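Local coordinates for frutapin (Artocarpus altilis, PDB 5KRP), which is a carbohydrate-binding lectin of the jacalin-related family, probably recognising mannose-type sugars, at residues A[74-80]-A[102-108]; A[128-134]-A[145-150]; A[97-101]-A[112-117]. All blocks are in the same frame, centred on the assembly; numbering follows the deposited sequence. Where two conformers were deposited one is given.

In the fold
The three contacts each clasp two antiparallel strands of a jacalin-like beta-prism, whose three four-stranded sheets wrap a common core. Contacts 1 and 3 share strand 95-104: contact 1 pairs its C-terminal end with strand 77-86, contact 3 pairs its earlier part with strand 109-114, and their centres are about 17 Å apart. Contact 2 belongs to another sheet; its centre lies about 13 Å from that of contact 1, and they touch, with Phe76 CD1 3.6 Å from Leu129 CD2 and Leu77 CD1 4.2 Å from Phe133 CZ. Contacts 2 and 3 stay about 7 Å apart at their nearest atoms. As in relatives, the loop joining the contact 2 strands probably contributes to the sugar site.

Contact 1: A[74-80]-A[102-108]; sequences EEFLVSV and FKTNKGR
At Asn105, CG sits between the backbone N and the carbonyl carbon (chi1 68°), and Phe76 CG takes the same cramped place (chi1 49°), which lays the amide over one face of the ring. The planes are 22° apart, with Asn105 CG above the ring centre, a stack of amide on ring. A side-chain amide suits this place because it offers a donor and an acceptor on a short arm: ND2 gives a nearly straight bond to Glu74 O (3.0 Å), while OD1 accepts from Phe76 N (2.8 Å), that donor standing above the amide plane. These two bonds set the rotation of the amide; separately, the backbone Asn105 N binds Phe76 O (3.0 Å).

Glu75 reaches out extended, and its OE1 forms a salt bridge with Arg108 NH1 (2.7 Å), the carboxylate and guanidinium nearly coplanar and the syn lone pair in use. The type I turn Thr104-Gly107 brings Arg108 round to it.

Farther along, Val78 and Ser79 both face Lys103 in a classic beta bulge; Val78 N binds Lys103 O at 2.9 Å. Leu77, just before the bulge, touches Phe102 CB with CD2 (3.8 Å), and Val80, just after it, lies beside the Phe102 ring. Strands 77-86 and 95-104 form the central hairpin of their sheet, flanked by strands 119-125 and 109-114, while Phe102 packs on Ile30 and Leu32 of strand 26-34.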
loop_
_atom_site.group_PDB
_atom_site.type_symbol
_atom_site.label_atom_id
_atom_site.label_comp_id
_atom_site.label_asym_id
_atom_site.label_seq_id
_atom_site.Cartn_x
_atom_site.Cartn_y
_atom_site.Cartn_z
ATOM N N GLU A 74 -11.688 -17.246 -2.276
ATOM C CA GLU A 74 -12.966 -16.519 -2.256
ATOM C C GLU A 74 -13.414 -16.118 -0.820
ATOM O O GLU A 74 -14.138 -15.123 -0.662
ATOM C CB GLU A 74 -14.110 -17.333 -2.854
ATOM C CG GLU A 74 -13.979 -17.672 -4.312
ATOM C CD GLU A 74 -12.938 -18.772 -4.585
ATOM O OE1 GLU A 74 -12.673 -19.640 -3.663
ATOM O OE2 GLU A 74 -12.385 -18.727 -5.727
ATOM N N GLU A 75 -13.053 -16.955 0.145
ATOM C CA GLU A 75 -13.408 -16.735 1.570
ATOM C C GLU A 75 -12.166 -16.276 2.330
ATOM O O GLU A 75 -11.108 -16.887 2.198
ATOM C CB GLU A 75 -13.990 -17.988 2.197
ATOM C CG GLU A 75 -14.445 -17.788 3.652
ATOM C CD GLU A 75 -14.936 -19.055 4.351
ATOM O OE1 GLU A 75 -14.341 -20.133 4.162
ATOM O OE2 GLU A 75 -15.918 -18.927 5.091
ATOM N N PHE A 76 -12.333 -15.203 3.106
ATOM C CA PHE A 76 -11.214 -14.656 3.877
ATOM C C PHE A 76 -11.775 -13.976 5.126
ATOM O O PHE A 76 -12.990 -13.671 5.236
ATOM C CB PHE A 76 -10.451 -13.628 3.007
ATOM C CG PHE A 76 -11.330 -12.634 2.340
ATOM C CD1 PHE A 76 -11.759 -11.495 2.994
ATOM C CD2 PHE A 76 -11.717 -12.811 0.994
ATOM C CE1 PHE A 76 -12.567 -10.543 2.372
ATOM C CE2 PHE A 76 -12.554 -11.865 0.372
ATOM C CZ PHE A 76 -13.004 -10.767 1.052
ATOM N N LEU A 77 -10.887 -13.723 6.064
ATOM C CA LEU A 77 -11.275 -13.142 7.357
ATOM C C LEU A 77 -11.732 -11.705 7.223
ATOM O O LEU A 77 -11.110 -10.944 6.451
ATOM C CB LEU A 77 -10.072 -13.174 8.308
ATOM C CG LEU A 77 -9.533 -14.523 8.709
ATOM C CD1 LEU A 77 -8.247 -14.268 9.565
ATOM C CD2 LEU A 77 -10.670 -15.210 9.446
ATOM N N VAL A 78 -12.820 -11.361 7.890
ATOM C CA VAL A 78 -13.321 -9.979 8.071
ATOM C C VAL A 78 -13.268 -9.500 9.524
ATOM O O VAL A 78 -13.500 -8.327 9.832
ATOM C CB VAL A 78 -14.702 -9.757 7.446
ATOM C CG1 VAL A 78 -14.650 -9.952 5.954
ATOM C CG2 VAL A 78 -15.731 -10.698 8.021
ATOM N N SER A 79 -12.997 -10.397 10.479
ATOM C CA SER A 79 -13.022 -10.043 11.913
ATOM C C SER A 79 -12.123 -10.993 12.658
ATOM O O SER A 79 -12.180 -12.237 12.471
ATOM C CB SER A 79 -14.426 -10.161 12.536
ATOM O OG SER A 79 -14.333 -9.863 13.940
ATOM N N VAL A 80 -11.273 -10.447 13.506
ATOM C CA VAL A 80 -10.542 -11.195 14.509
ATOM C C VAL A 80 -10.978 -10.587 15.827
ATOM O O VAL A 80 -10.894 -9.378 15.983
ATOM C CB VAL A 80 -9.005 -11.047 14.335
ATOM C CG1 VAL A 80 -8.257 -11.825 15.440
ATOM C CG2 VAL A 80 -8.583 -11.589 12.977
ATOM N N PHE A 102 -13.135 -15.946 14.909
ATOM C CA PHE A 102 -12.815 -15.487 13.528
ATOM C C PHE A 102 -14.107 -15.486 12.769
ATOM O O PHE A 102 -14.885 -16.458 12.869
ATOM C CB PHE A 102 -11.889 -16.474 12.868
ATOM C CG PHE A 102 -10.556 -16.550 13.469
ATOM C CD1 PHE A 102 -9.644 -15.558 13.266
ATOM C CD2 PHE A 102 -10.216 -17.614 14.335
ATOM C CE1 PHE A 102 -8.391 -15.626 13.858
ATOM C CE2 PHE A 102 -8.968 -17.654 14.993
ATOM C CZ PHE A 102 -8.031 -16.669 14.729
ATOM N N LYS A 103 -14.347 -14.415 12.052
ATOM C CA LYS A 103 -15.515 -14.363 11.136
ATOM C C LYS A 103 -15.041 -14.170 9.707
ATOM O O LYS A 103 -13.997 -13.544 9.479
ATOM C CB LYS A 103 -16.416 -13.217 11.485
ATOM C CG LYS A 103 -16.992 -13.372 12.882
ATOM C CD LYS A 103 -18.209 -12.485 13.078
ATOM C CE LYS A 103 -18.625 -12.501 14.549
ATOM N NZ LYS A 103 -19.610 -11.403 14.826
ATOM N N THR A 104 -15.770 -14.753 8.738
ATOM C CA THR A 104 -15.426 -14.589 7.309
ATOM C C THR A 104 -16.450 -13.812 6.469
ATOM O O THR A 104 -17.641 -13.639 6.840
ATOM C CB THR A 104 -15.137 -15.930 6.616
ATOM O OG1 THR A 104 -16.381 -16.547 6.273
ATOM C CG2 THR A 104 -14.313 -16.874 7.486
ATOM N N ASN A 105 -15.968 -13.318 5.312
ATOM C CA ASN A 105 -16.812 -12.618 4.331
ATOM C C ASN A 105 -18.004 -13.469 3.821
ATOM O O ASN A 105 -18.964 -12.927 3.306
ATOM C CB ASN A 105 -15.967 -12.099 3.163
ATOM C CG ASN A 105 -15.424 -13.193 2.332
ATOM O OD1 ASN A 105 -14.994 -14.221 2.838
ATOM N ND2 ASN A 105 -15.457 -13.009 1.008
ATOM N N LYS A 106 -17.904 -14.761 3.973
ATOM C CA LYS A 106 -18.976 -15.690 3.607
ATOM C C LYS A 106 -19.960 -15.914 4.739
ATOM O O LYS A 106 -20.877 -16.749 4.613
ATOM C CB LYS A 106 -18.392 -17.017 3.146
ATOM C CG LYS A 106 -17.593 -16.983 1.852
ATOM C CD LYS A 106 -18.345 -16.374 0.664
ATOM C CE LYS A 106 -17.615 -16.686 -0.637
ATOM N NZ LYS A 106 -18.330 -16.082 -1.781
ATOM N N GLY A 107 -19.815 -15.175 5.834
ATOM C CA GLY A 107 -20.705 -15.336 6.990
ATOM C C GLY A 107 -20.457 -16.563 7.871
ATOM O O GLY A 107 -21.373 -16.964 8.601
ATOM N N ARG A 108 -19.284 -17.190 7.826
ATOM C CA ARG A 108 -18.965 -18.321 8.729
ATOM C C ARG A 108 -18.235 -17.741 9.959
ATOM O O ARG A 108 -17.439 -16.794 9.834
ATOM C CB ARG A 108 -18.112 -19.410 8.096
ATOM C CG ARG A 108 -18.735 -20.246 6.949
ATOM C CD ARG A 108 -17.608 -20.827 6.054
ATOM N NE ARG A 108 -17.315 -22.174 6.306
ATOM C CZ ARG A 108 -16.181 -22.843 6.048
ATOM N NH1 ARG A 108 -15.055 -22.339 5.476
ATOM N NH2 ARG A 108 -16.179 -24.107 6.446
#

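Contact 2: A[128-134]-A[145-150]; sequences GLVVGFK and GVHMAL
His147 lies along the backbone of Gly132, with Gly132 CA in the plane of the imidazole and at its edge, 4.0 Å from His147 CD2. This is the heart of a beta hairpin, strands 127-137 and 141-149, in one sheet of the jacalin-type beta-prism. Glycine suits position 132 because the imidazole occupies the space a side chain there would claim. The ring is held by partners beyond the hairpin: ND1 is bonded to Thr7 OG1 and NE2 to Asp20 OD1, so both nitrogens of this buried histidine are satisfied.

Val131 and Gly132 both face His147, a classic beta bulge, with Val131 N giving to His147 O and His147 N giving to Gly132 O. The extra residue turns Val131 so that its two methyls straddle the small side chain of Ala149: CG1 and CG2 each lie 3.9 Å from Ala149 CB. Alanine's single methyl fits between the two arms of the valine.

On the sheet face of Val130 and Met148, Phe133 and Val146 run alongside each other in the same direction; in one of the two modelled conformers of the valine, Val146 CG1 comes 3.5 Å from Phe133 CE1. This apolar face turns to the prism core, where Val130 and Met148 meet Ile125, and Phe133 meets Phe41 edge to face.

At the far end, Lys134 sends its NZ to a salt bridge with Glu126 of the third subunit. Its CG, between the backbone N and the carbonyl carbon (chi1 60°), passes 4.2 Å from Gly145 CA; glycine suits this position because a side chain there would press on the lysine CG. Gly145 N gives a short bond of 2.7 Å to Lys134 O.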
loop_
_atom_site.group_PDB
_atom_site.type_symbol
_atom_site.label_atom_id
_atom_site.label_comp_id
_atom_site.label_asym_id
_atom_site.label_seq_id
_atom_site.Cartn_x
_atom_site.Cartn_y
_atom_site.Cartn_z
ATOM N N GLY A 128 -9.488 -4.387 3.050
ATOM C CA GLY A 128 -8.185 -4.945 3.309
ATOM C C GLY A 128 -8.287 -6.405 3.694
ATOM O O GLY A 128 -9.387 -6.974 3.883
ATOM N N LEU A 129 -7.100 -6.962 3.856
ATOM C CA LEU A 129 -6.924 -8.421 4.097
ATOM C C LEU A 129 -5.883 -8.686 5.159
ATOM O O LEU A 129 -4.803 -8.084 5.145
ATOM C CB LEU A 129 -6.480 -9.128 2.840
ATOM C CG LEU A 129 -7.436 -9.196 1.633
ATOM C CD1 LEU A 129 -6.752 -9.743 0.391
ATOM C CD2 LEU A 129 -8.643 -10.026 2.025
ATOM N N VAL A 130 -6.099 -9.756 5.973
ATOM C CA VAL A 130 -5.086 -10.217 6.860
ATOM C C VAL A 130 -4.120 -11.024 6.012
ATOM O O VAL A 130 -4.519 -11.939 5.228
ATOM C CB VAL A 130 -5.668 -11.165 7.985
ATOM C CG1 VAL A 130 -4.593 -11.736 8.826
ATOM C CG2 VAL A 130 -6.675 -10.419 8.795
ATOM N N VAL A 131 -2.849 -10.643 6.117
ATOM C CA VAL A 131 -1.805 -11.330 5.327
ATOM C C VAL A 131 -0.652 -11.923 6.189
ATOM O O VAL A 131 0.348 -12.429 5.677
ATOM C CB VAL A 131 -1.249 -10.385 4.238
ATOM C CG1 VAL A 131 -2.305 -9.993 3.212
ATOM C CG2 VAL A 131 -0.614 -9.133 4.849
ATOM N N GLY A 132 -0.784 -11.873 7.503
ATOM C CA GLY A 132 0.269 -12.388 8.351
ATOM C C GLY A 132 -0.101 -12.215 9.814
ATOM O O GLY A 132 -0.926 -11.385 10.174
ATOM N N PHE A 133 0.500 -13.033 10.666
ATOM C CA PHE A 133 0.294 -12.911 12.123
ATOM C C PHE A 133 1.651 -12.740 12.838
ATOM O O PHE A 133 2.695 -13.239 12.355
ATOM C CB PHE A 133 -0.419 -14.118 12.700
ATOM C CG PHE A 133 -1.868 -14.258 12.341
ATOM C CD1 PHE A 133 -2.840 -13.628 13.041
ATOM C CD2 PHE A 133 -2.241 -14.992 11.245
ATOM C CE1 PHE A 133 -4.237 -13.775 12.741
ATOM C CE2 PHE A 133 -3.588 -15.105 10.899
ATOM C CZ PHE A 133 -4.569 -14.520 11.620
ATOM N N LYS A 134 1.638 -12.072 14.012
ATOM C CA LYS A 134 2.791 -12.055 14.899
ATOM C C LYS A 134 2.270 -12.271 16.304
ATOM O O LYS A 134 1.066 -12.151 16.535
ATOM C CB LYS A 134 3.623 -10.791 14.821
ATOM C CG LYS A 134 2.893 -9.503 15.174
ATOM C CD LYS A 134 3.917 -8.398 15.378
ATOM C CE LYS A 134 4.493 -8.479 16.776
ATOM N NZ LYS A 134 5.659 -7.557 16.860
ATOM N N GLY A 145 -0.961 -10.408 17.142
ATOM C CA GLY A 145 -1.105 -9.208 16.311
ATOM C C GLY A 145 -1.259 -9.595 14.838
ATOM O O GLY A 145 -1.048 -10.730 14.494
ATOM N N VAL A 146 -1.614 -8.623 14.003
ATOM C CA VAL A 146 -1.990 -8.942 12.621
ATOM C C VAL A 146 -1.392 -7.962 11.651
ATOM O O VAL A 146 -1.408 -6.757 11.831
ATOM C CB VAL A 146 -3.510 -9.176 12.352
ATOM C CG1 VAL A 146 -4.054 -10.273 13.259
ATOM C CG2 VAL A 146 -4.321 -7.919 12.515
ATOM N N HIS A 147 -0.848 -8.541 10.568
ATOM C CA HIS A 147 -0.377 -7.761 9.431
ATOM C C HIS A 147 -1.501 -7.651 8.396
ATOM O O HIS A 147 -2.138 -8.672 8.096
ATOM C CB HIS A 147 0.803 -8.464 8.754
ATOM C CG HIS A 147 2.018 -8.626 9.631
ATOM N ND1 HIS A 147 2.710 -7.543 10.161
ATOM C CD2 HIS A 147 2.693 -9.737 10.047
ATOM C CE1 HIS A 147 3.746 -7.978 10.859
ATOM N NE2 HIS A 147 3.752 -9.303 10.818
ATOM N N MET A 148 -1.690 -6.457 7.807
ATOM C CA MET A 148 -2.761 -6.253 6.827
ATOM C C MET A 148 -2.227 -5.669 5.522
ATOM O O MET A 148 -1.287 -4.845 5.538
ATOM C CB MET A 148 -3.855 -5.323 7.388
ATOM C CG MET A 148 -4.440 -5.859 8.720
ATOM S SD MET A 148 -5.744 -4.792 9.368
ATOM C CE MET A 148 -6.898 -5.087 8.031
ATOM N N ALA A 149 -2.893 -5.996 4.432
ATOM C CA ALA A 149 -2.558 -5.403 3.125
ATOM C C ALA A 149 -3.799 -5.160 2.272
ATOM O O ALA A 149 -4.820 -5.648 2.605
ATOM C CB ALA A 149 -1.558 -6.217 2.382
ATOM N N LEU A 150 -3.640 -4.321 1.223
ATOM C CA LEU A 150 -4.635 -3.732 0.197
ATOM C C LEU A 150 -5.238 -2.278 0.285
ATOM O O LEU A 150 -4.725 -1.244 -0.172
ATOM C CB LEU A 150 -5.753 -4.683 -0.060
ATOM C CG LEU A 150 -5.514 -5.744 -1.091
ATOM C CD1 LEU A 150 -4.114 -6.247 -1.084
ATOM C CD2 LEU A 150 -6.539 -6.800 -0.765
ATOM O OXT LEU A 150 -6.401 -2.029 0.735
#

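Contact 3: A[97-101]-A[112-117]; sequences VRSLK and PYGEED
Arg98 leaves its strand beside Glu115 and coils back on itself, each of its first three torsions near -60°. Its CB rests 3.4 Å from Glu115 O, and its CG lies 3.8 Å from Asp117 O. NE then gives a hydrogen bond to Glu36 O, and NH1 a weak one to Pro86 O. At the tip, NH2 forms a salt bridge with Glu115 OE1 (2.8 Å), the carboxylate lying at the guanidinium edge with the two planes turned 49° apart. A long, many-armed arginine suits a spot where backbone carbonyls of a loop and of the end of strand 77-86 gather with one acid.

The surroundings are the hairpin of strands 95-104 and 109-114, at the edge of one sheet of the beta-prism; on the other side of 95-104, Arg98 and Ser99 make a classic beta bulge opposite Tyr83. Tyr113 O receives two donors: Leu100 N (3.1 Å), in the carbonyl plane, and Ser99 OG (2.9 Å), well above it. Serine fits here because its hydroxyl also accepts from a water that donates a second hydrogen bond to Glu116 OE2. That carboxylate oxygen takes another water, itself bound to Lys101 NZ, linking acid and lysine through solvent. Gly114 CA makes a CA-H...O contact with Arg98 O (3.4 Å), and glycine is called for because a side chain would collide with that oxygen. Pro112, preceded by a cis peptide, lies alongside the lysine, with Lys101 CE 4.0 Å from Pro112 CD. On the face that Leu100 also occupies, the Tyr113 ring meets Tyr34 and reaches Val66 and Ile68.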
loop_
_atom_site.group_PDB
_atom_site.type_symbol
_atom_site.label_atom_id
_atom_site.label_comp_id
_atom_site.label_asym_id
_atom_site.label_seq_id
_atom_site.Cartn_x
_atom_site.Cartn_y
_atom_site.Cartn_z
ATOM N N VAL A 97 -3.811 -14.537 25.894
ATOM C CA VAL A 97 -4.999 -14.625 25.056
ATOM C C VAL A 97 -5.834 -15.805 25.514
ATOM O O VAL A 97 -5.404 -16.941 25.373
ATOM C CB VAL A 97 -4.638 -14.828 23.553
ATOM C CG1 VAL A 97 -5.894 -14.942 22.710
ATOM C CG2 VAL A 97 -3.698 -13.696 23.080
ATOM N N ARG A 98 -6.983 -15.488 26.084
ATOM C CA ARG A 98 -7.872 -16.449 26.743
ATOM C C ARG A 98 -8.824 -17.043 25.739
ATOM O O ARG A 98 -9.185 -18.226 25.824
ATOM C CB ARG A 98 -8.639 -15.824 27.926
ATOM C CG ARG A 98 -7.782 -15.331 29.091
ATOM C CD ARG A 98 -6.983 -16.415 29.793
ATOM N NE ARG A 98 -7.937 -17.401 30.242
ATOM C CZ ARG A 98 -8.604 -17.339 31.387
ATOM N NH1 ARG A 98 -8.349 -16.398 32.297
ATOM N NH2 ARG A 98 -9.533 -18.230 31.597
ATOM N N SER A 99 -9.179 -16.268 24.717
ATOM C CA SER A 99 -10.130 -16.744 23.698
ATOM C C SER A 99 -9.811 -16.067 22.330
ATOM O O SER A 99 -9.377 -14.894 22.318
ATOM C CB SER A 99 -11.538 -16.328 24.058
ATOM O OG SER A 99 -12.483 -17.000 23.286
ATOM N N LEU A 100 -10.163 -16.763 21.256
ATOM C CA LEU A 100 -10.167 -16.203 19.892
ATOM C C LEU A 100 -11.468 -16.603 19.158
ATOM O O LEU A 100 -12.022 -17.682 19.339
ATOM C CB LEU A 100 -8.957 -16.638 19.061
ATOM C CG LEU A 100 -7.636 -16.066 19.462
ATOM C CD1 LEU A 100 -6.551 -16.781 18.759
ATOM C CD2 LEU A 100 -7.555 -14.563 19.124
ATOM N N LYS A 101 -11.905 -15.737 18.263
ATOM C CA LYS A 101 -13.051 -16.003 17.360
ATOM C C LYS A 101 -12.760 -15.290 16.003
ATOM O O LYS A 101 -12.214 -14.176 15.990
ATOM C CB LYS A 101 -14.316 -15.390 17.944
ATOM C CG LYS A 101 -15.513 -15.674 17.099
ATOM C CD LYS A 101 -16.704 -14.826 17.467
ATOM C CE LYS A 101 -17.324 -15.209 18.742
ATOM N NZ LYS A 101 -18.591 -14.383 18.840
ATOM N N PRO A 112 -16.284 -19.089 19.438
ATOM C CA PRO A 112 -15.055 -18.840 20.278
ATOM C C PRO A 112 -14.320 -20.137 20.687
ATOM O O PRO A 112 -14.942 -21.186 20.892
ATOM C CB PRO A 112 -15.640 -18.144 21.476
ATOM C CG PRO A 112 -17.041 -18.760 21.622
ATOM C CD PRO A 112 -17.538 -18.915 20.206
ATOM N N TYR A 113 -12.993 -20.073 20.723
ATOM C CA TYR A 113 -12.144 -21.119 21.227
ATOM C C TYR A 113 -11.583 -20.596 22.497
ATOM O O TYR A 113 -11.175 -19.440 22.534
ATOM C CB TYR A 113 -11.026 -21.375 20.267
ATOM C CG TYR A 113 -11.568 -21.795 18.891
ATOM C CD1 TYR A 113 -12.241 -23.000 18.712
ATOM C CD2 TYR A 113 -11.457 -20.937 17.789
ATOM C CE1 TYR A 113 -12.729 -23.378 17.445
ATOM C CE2 TYR A 113 -11.963 -21.304 16.540
ATOM C CZ TYR A 113 -12.595 -22.501 16.374
ATOM O OH TYR A 113 -13.102 -22.793 15.128
ATOM N N GLY A 114 -11.565 -21.409 23.564
ATOM C CA GLY A 114 -11.004 -20.939 24.804
ATOM C C GLY A 114 -12.084 -20.455 25.748
ATOM O O GLY A 114 -13.246 -20.856 25.628
ATOM N N GLU A 115 -11.723 -19.604 26.695
ATOM C CA GLU A 115 -12.724 -19.028 27.590
ATOM C C GLU A 115 -12.872 -17.543 27.422
ATOM O O GLU A 115 -11.888 -16.823 27.482
ATOM C CB GLU A 115 -12.381 -19.287 29.064
ATOM C CG GLU A 115 -12.282 -20.796 29.364
ATOM C CD GLU A 115 -11.939 -21.129 30.838
ATOM O OE1 GLU A 115 -11.471 -20.235 31.593
ATOM O OE2 GLU A 115 -12.109 -22.317 31.213
ATOM N N GLU A 116 -14.104 -17.094 27.353
ATOM C CA GLU A 116 -14.424 -15.649 27.219
ATOM C C GLU A 116 -14.369 -14.915 28.545
ATOM O O GLU A 116 -15.374 -14.504 29.089
ATOM C CB GLU A 116 -15.707 -15.442 26.435
ATOM C CG GLU A 116 -15.629 -16.059 25.026
ATOM C CD GLU A 116 -16.802 -15.657 24.139
ATOM O OE1 GLU A 116 -17.942 -15.720 24.641
ATOM O OE2 GLU A 116 -16.605 -15.248 22.957
ATOM N N ASP A 117 -13.160 -14.745 29.041
ATOM C CA ASP A 117 -12.910 -14.126 30.328
ATOM C C ASP A 117 -11.909 -13.013 30.120
ATOM O O ASP A 117 -10.856 -13.219 29.494
ATOM C CB ASP A 117 -12.343 -15.178 31.302
ATOM C CG ASP A 117 -13.434 -15.911 32.112
ATOM O OD1 ASP A 117 -14.403 -16.432 31.521
ATOM O OD2 ASP A 117 -13.306 -15.968 33.358
HETATM O O HOH W 1 -14.017 -14.976 21.929
HETATM O O HOH W 2 -17.400 -12.794 21.293
#